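PDB 4CEM: regulator of nonsense transcripts 2 from Homo sapiens, which takes part in nonsense-mediated mRNA decay and is represented here by the first of its three MIF4G domains. Local coordinates for residues L150-A154 with L170-L175; D201-L206 with K232-Q237. All coordinates share one frame; numbering follows the deposited sequence.

Interaction 1: residues L150-A154 with L170-L175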
loop_
_atom_site.group_PDB
_atom_site.type_symbol
_atom_site.label_atom_id
_atom_site.label_comp_id
_atom_site.label_asym_id
_atom_site.label_seq_id
_atom_site.Cartn_x
_atom_site.Cartn_y
_atom_site.Cartn_z
ATOM N N LEU A 150 -1.947 1.832 -4.169
ATOM C CA LEU A 150 -1.569 0.424 -4.159
ATOM C C LEU A 150 -2.101 -0.250 -2.896
ATOM O O LEU A 150 -2.672 -1.334 -2.960
ATOM C CB LEU A 150 -0.057 0.255 -4.274
ATOM C CG LEU A 150 0.398 -1.164 -4.629
ATOM C CD1 LEU A 150 0.030 -1.503 -6.063
ATOM C CD2 LEU A 150 1.896 -1.331 -4.412
ATOM N N ARG A 151 -1.940 0.399 -1.752
ATOM C CA ARG A 151 -2.484 -0.143 -0.521
ATOM C C ARG A 151 -3.998 -0.249 -0.610
ATOM O O ARG A 151 -4.588 -1.242 -0.169
ATOM C CB ARG A 151 -2.108 0.724 0.673
ATOM C CG ARG A 151 -2.819 0.307 1.952
ATOM C CD ARG A 151 -2.562 1.287 3.068
ATOM N NE ARG A 151 -3.321 0.939 4.261
ATOM C CZ ARG A 151 -3.308 1.648 5.386
ATOM N NH1 ARG A 151 -2.577 2.751 5.475
ATOM N NH2 ARG A 151 -4.030 1.253 6.427
ATOM N N PHE A 152 -4.617 0.788 -1.169
ATOM C CA PHE A 152 -6.069 0.866 -1.272
ATOM C C PHE A 152 -6.596 -0.299 -2.121
ATOM O O PHE A 152 -7.416 -1.077 -1.643
ATOM C CB PHE A 152 -6.475 2.221 -1.854
ATOM C CG PHE A 152 -7.946 2.581 -1.689
ATOM C CD1 PHE A 152 -8.879 1.707 -1.134
ATOM C CD2 PHE A 152 -8.392 3.831 -2.112
ATOM C CE1 PHE A 152 -10.207 2.071 -1.016
ATOM C CE2 PHE A 152 -9.721 4.193 -1.995
ATOM C CZ PHE A 152 -10.628 3.313 -1.444
ATOM N N ILE A 153 -6.108 -0.455 -3.354
ATOM C CA ILE A 153 -6.587 -1.565 -4.200
ATOM C C ILE A 153 -6.273 -2.934 -3.586
ATOM O O ILE A 153 -7.043 -3.899 -3.777
ATOM C CB ILE A 153 -6.091 -1.497 -5.669
ATOM C CG1 ILE A 153 -4.581 -1.682 -5.762
ATOM C CG2 ILE A 153 -6.519 -0.187 -6.329
ATOM C CD1 ILE A 153 -4.082 -1.719 -7.188
ATOM N N ALA A 154 -5.166 -3.005 -2.837
ATOM C CA ALA A 154 -4.839 -4.190 -2.021
ATOM C C ALA A 154 -5.953 -4.516 -1.021
ATOM O O ALA A 154 -6.486 -5.619 -1.046
ATOM C CB ALA A 154 -3.521 -3.997 -1.294
ATOM N N LEU A 170 -4.968 -6.887 -10.974
ATOM C CA LEU A 170 -4.727 -5.451 -10.996
ATOM C C LEU A 170 -3.498 -5.044 -10.177
ATOM O O LEU A 170 -2.719 -4.207 -10.617
ATOM C CB LEU A 170 -5.953 -4.706 -10.492
ATOM C CG LEU A 170 -5.911 -3.197 -10.707
ATOM C CD1 LEU A 170 -6.237 -2.872 -12.156
ATOM C CD2 LEU A 170 -6.874 -2.500 -9.756
ATOM N N ILE A 171 -3.324 -5.635 -8.993
ATOM C CA ILE A 171 -2.156 -5.341 -8.148
ATOM C C ILE A 171 -0.869 -5.847 -8.803
ATOM O O ILE A 171 0.134 -5.140 -8.841
ATOM C CB ILE A 171 -2.273 -5.975 -6.740
ATOM C CG1 ILE A 171 -3.462 -5.416 -5.965
ATOM C CG2 ILE A 171 -1.017 -5.719 -5.914
ATOM C CD1 ILE A 171 -3.907 -6.331 -4.845
ATOM N N TYR A 172 -0.901 -7.074 -9.311
ATOM C CA TYR A 172 0.260 -7.654 -9.995
ATOM C C TYR A 172 0.734 -6.722 -11.102
ATOM O O TYR A 172 1.921 -6.422 -11.202
ATOM C CB TYR A 172 -0.076 -9.032 -10.583
ATOM C CG TYR A 172 1.141 -9.845 -10.981
ATOM C CD1 TYR A 172 1.890 -10.519 -10.020
ATOM C CD2 TYR A 172 1.544 -9.942 -12.314
ATOM C CE1 TYR A 172 3.008 -11.263 -10.368
ATOM C CE2 TYR A 172 2.660 -10.686 -12.670
ATOM C CZ TYR A 172 3.391 -11.346 -11.692
ATOM O OH TYR A 172 4.503 -12.094 -12.019
ATOM N N GLU A 173 -0.211 -6.261 -11.917
ATOM C CA GLU A 173 0.074 -5.303 -12.983
ATOM C C GLU A 173 0.859 -4.093 -12.499
ATOM O O GLU A 173 1.885 -3.746 -13.082
ATOM C CB GLU A 173 -1.222 -4.809 -13.638
ATOM C CG GLU A 173 -1.495 -5.371 -15.025
ATOM C CD GLU A 173 -2.283 -4.397 -15.886
ATOM O OE1 GLU A 173 -3.261 -3.798 -15.380
ATOM O OE2 GLU A 173 -1.907 -4.215 -17.063
ATOM N N GLN A 174 0.379 -3.444 -11.442
ATOM C CA GLN A 174 1.002 -2.204 -10.994
ATOM C C GLN A 174 2.347 -2.470 -10.342
ATOM O O GLN A 174 3.240 -1.632 -10.415
ATOM C CB GLN A 174 0.095 -1.426 -10.039
ATOM C CG GLN A 174 -1.326 -1.202 -10.535
ATOM C CD GLN A 174 -1.406 -0.853 -12.012
ATOM O OE1 GLN A 174 -2.108 -1.517 -12.790
ATOM N NE2 GLN A 174 -0.678 0.184 -12.411
ATOM N N LEU A 175 2.492 -3.634 -9.711
ATOM C CA LEU A 175 3.774 -4.022 -9.110
ATOM C C LEU A 175 4.842 -4.254 -10.171
ATOM O O LEU A 175 5.981 -3.805 -10.022
ATOM C CB LEU A 175 3.643 -5.284 -8.237
ATOM C CG LEU A 175 3.726 -5.158 -6.709
ATOM C CD1 LEU A 175 4.234 -6.470 -6.125
ATOM C CD2 LEU A 175 4.623 -4.015 -6.256
#
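Ile-153 and Ile-171 form the middle of this contact made by hydrocarbon groups, sliding past each other in opposite directions with CG1 of Ile-153 lying 3.9 Å from CG1 of Ile-171. The ethyl arm of Ile-153 reaches on to Leu-170, where CD1 of Ile-153 stands 3.9 Å from CD2 of Leu-170 and the two side chains cross at about a right angle. Ile-171 sends its own ethyl arm the other way, against the backbone of the facing helix: its CD1 rests 3.7 Å from CA of Ala-154, whose small methyl side chain probably lets it come this close. Leu-150 fills in one turn earlier. Its CG is anti to the backbone N (chi1 -165°), which carries the branch toward helix 164-181, CD1 of Leu-150 lying 4.0 Å from CB of Gln-174 and its CD2 4.2 Å from CD2 of Leu-175. Gln-174 thus offers its aliphatic base, while the bend at chi2 (-41°) leads its amide away from Leu-150. No hydrogen bond crosses between the segments, which meet by van der Waals packing; their axes approach to 10.2 Å and run nearly antiparallel, at 159°. Consecutive helices 143-158 and 164-181 form a helical hairpin inside the MIF4G domain. Trp-128 and Phe-132 of helix 120-137 pack on Ile-153, Phe-195 and Cys-199 of helix 189-204 touch Leu-150 and Ala-154 respectively, and Leu-239 of helix 230-259 touches Leu-175.

Interaction 2: residues D201-L206 with K232-Q237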
loop_
_atom_site.group_PDB
_atom_site.type_symbol
_atom_site.label_atom_id
_atom_site.label_comp_id
_atom_site.label_asym_id
_atom_site.label_seq_id
_atom_site.Cartn_x
_atom_site.Cartn_y
_atom_site.Cartn_z
ATOM N N ASP A 201 1.267 -9.496 4.220
ATOM C CA ASP A 201 0.887 -10.708 4.929
ATOM C C ASP A 201 -0.102 -11.508 4.085
ATOM O O ASP A 201 0.153 -12.658 3.757
ATOM C CB ASP A 201 0.344 -10.421 6.353
ATOM C CG ASP A 201 -0.599 -9.193 6.427
ATOM O OD1 ASP A 201 -1.097 -8.699 5.379
ATOM O OD2 ASP A 201 -0.841 -8.725 7.566
ATOM N N ASP A 202 -1.194 -10.872 3.689
ATOM C CA ASP A 202 -2.267 -11.552 2.972
ATOM C C ASP A 202 -2.048 -11.655 1.462
ATOM O O ASP A 202 -2.411 -12.668 0.864
ATOM C CB ASP A 202 -3.601 -10.872 3.263
ATOM C CG ASP A 202 -4.150 -11.237 4.626
ATOM O OD1 ASP A 202 -4.166 -12.434 4.955
ATOM O OD2 ASP A 202 -4.583 -10.334 5.368
ATOM N N ILE A 203 -1.456 -10.640 0.837
ATOM C CA ILE A 203 -1.285 -10.680 -0.615
ATOM C C ILE A 203 -0.016 -11.414 -1.063
ATOM O O ILE A 203 -0.056 -12.173 -2.030
ATOM C CB ILE A 203 -1.367 -9.271 -1.235
ATOM C CG1 ILE A 203 -2.821 -8.799 -1.237
ATOM C CG2 ILE A 203 -0.837 -9.263 -2.665
ATOM C CD1 ILE A 203 -2.958 -7.295 -1.262
ATOM N N ALA A 204 1.096 -11.204 -0.362
ATOM C CA ALA A 204 2.372 -11.836 -0.736
ATOM C C ALA A 204 2.747 -13.041 0.127
ATOM O O ALA A 204 3.772 -13.681 -0.120
ATOM C CB ALA A 204 3.498 -10.811 -0.694
ATOM N N GLY A 205 1.942 -13.342 1.144
ATOM C CA GLY A 205 2.295 -14.383 2.116
ATOM C C GLY A 205 3.464 -14.013 3.022
ATOM O O GLY A 205 4.109 -14.883 3.584
ATOM N N LEU A 206 3.748 -12.727 3.186
ATOM C CA LEU A 206 4.889 -12.321 3.990
ATOM C C LEU A 206 4.739 -12.725 5.448
ATOM O O LEU A 206 3.650 -12.667 6.012
ATOM C CB LEU A 206 5.088 -10.811 3.927
ATOM C CG LEU A 206 5.480 -10.197 2.576
ATOM C CD1 LEU A 206 6.039 -8.806 2.840
ATOM C CD2 LEU A 206 6.491 -11.026 1.794
ATOM N N LYS A 232 -1.761 -18.237 -5.136
ATOM C CA LYS A 232 -1.999 -16.867 -5.585
ATOM C C LYS A 232 -1.018 -15.865 -4.984
ATOM O O LYS A 232 -0.780 -14.806 -5.557
ATOM C CB LYS A 232 -3.435 -16.451 -5.266
ATOM C CG LYS A 232 -4.484 -17.178 -6.095
ATOM C CD LYS A 232 -5.889 -16.933 -5.565
ATOM C CE LYS A 232 -6.944 -17.452 -6.518
ATOM N NZ LYS A 232 -8.242 -17.631 -5.820
ATOM N N GLN A 233 -0.456 -16.200 -3.830
ATOM C CA GLN A 233 0.512 -15.332 -3.160
ATOM C C GLN A 233 1.892 -15.414 -3.798
ATOM O O GLN A 233 2.600 -14.413 -3.869
ATOM C CB GLN A 233 0.624 -15.708 -1.684
ATOM C CG GLN A 233 -0.562 -15.290 -0.838
ATOM C CD GLN A 233 -0.455 -15.782 0.589
ATOM O OE1 GLN A 233 0.166 -16.805 0.839
ATOM N NE2 GLN A 233 -1.059 -15.052 1.534
ATOM N N GLN A 234 2.267 -16.606 -4.261
ATOM C CA GLN A 234 3.616 -16.863 -4.784
ATOM C C GLN A 234 4.121 -15.840 -5.809
ATOM O O GLN A 234 5.205 -15.283 -5.632
ATOM C CB GLN A 234 3.718 -18.290 -5.350
ATOM C CG GLN A 234 5.145 -18.764 -5.595
ATOM C CD GLN A 234 6.014 -18.661 -4.356
ATOM O OE1 GLN A 234 5.665 -19.185 -3.293
ATOM N NE2 GLN A 234 7.145 -17.974 -4.482
ATOM N N PRO A 235 3.346 -15.577 -6.878
ATOM C CA PRO A 235 3.806 -14.562 -7.837
ATOM C C PRO A 235 4.193 -13.247 -7.172
ATOM O O PRO A 235 5.227 -12.665 -7.505
ATOM C CB PRO A 235 2.595 -14.350 -8.742
ATOM C CG PRO A 235 1.815 -15.611 -8.643
ATOM C CD PRO A 235 2.022 -16.113 -7.242
ATOM N N PHE A 236 3.386 -12.801 -6.217
ATOM C CA PHE A 236 3.667 -11.554 -5.509
ATOM C C PHE A 236 4.965 -11.650 -4.718
ATOM O O PHE A 236 5.757 -10.707 -4.711
ATOM C CB PHE A 236 2.490 -11.155 -4.606
ATOM C CG PHE A 236 1.219 -10.895 -5.365
ATOM C CD1 PHE A 236 0.963 -9.648 -5.903
ATOM C CD2 PHE A 236 0.306 -11.911 -5.576
ATOM C CE1 PHE A 236 -0.195 -9.412 -6.625
ATOM C CE2 PHE A 236 -0.849 -11.693 -6.305
ATOM C CZ PHE A 236 -1.100 -10.436 -6.829
ATOM N N GLN A 237 5.200 -12.792 -4.073
ATOM C CA GLN A 237 6.443 -12.969 -3.328
ATOM C C GLN A 237 7.645 -12.945 -4.266
ATOM O O GLN A 237 8.642 -12.281 -3.981
ATOM C CB GLN A 237 6.442 -14.247 -2.482
ATOM C CG GLN A 237 7.623 -14.302 -1.507
ATOM C CD GLN A 237 7.265 -14.855 -0.136
ATOM O OE1 GLN A 237 8.044 -14.476 0.878
ATOM N NE2 GLN A 237 6.305 -15.614 0.013
#
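The ring of Phe-236 carries the CG2 methyl of Ile-203 over one face, a CH-pi contact 3.8 Å from CG2 to the ring centroid and 16° off the normal; at its edge, in plane, lie the carbonyl oxygens of Lys-232 and Gln-233. The other flat group, the amide of Gln-233, lies against Gly-205, its CD 3.4 Å from the Gly-205 CA. Gly-205 has positive phi just after the helix. Extended beyond CG (chi2 175°), Gln-233 delivers NE2 to the carbonyl O of Asp-202 at 2.8 Å, the hydrogen bond nearly straight (N-H...O 178°), with the donor well above the carbonyl plane. NE2 also bonds Ser-225 OG. An alanine in place of Gln-233 is likely to leave the Asp-202 carbonyl without this donor and open a gap against Gly-205. Alongside, Ala-204 CB packs 4.1 Å from Phe-236 CB, and Gln-237, whose OE1 bonds Lys-241, lies by the Ala-204 carbonyl. The contact thus joins the end of helix 189-204 and the turn after it to the first turns of helix 230-259. From helix 6-33, Arg-21 and Arg-25 both form salt bridges with Asp-201, and Arg-25 also with Asp-202, while Ile-171 of helix 164-181 touches Phe-236.

Along the chain the two contacts come in series: interaction 1 pairs helices 143-158 and 164-181, and interaction 2 then pairs helix 189-204 with helix 230-259. Their centres are about 12 Å apart and they touch directly. Ile-203 CD1 lies 3.8 Å from Ile-171 CD1 and also meets Ala-154, while Pro-235 packs on the Tyr-172 ring and CE1 of Phe-236 lies by the Tyr-172 backbone N. Apolar packing therefore runs from one helix pair into the next, in keeping with the all-helical, stacked-hairpin architecture of MIF4G domains. Interaction 1, about 8 Å from the centre of the chain, is the more central; interaction 2, about 14 Å out, adds polar bonds and links to the N-terminal helix 6-33.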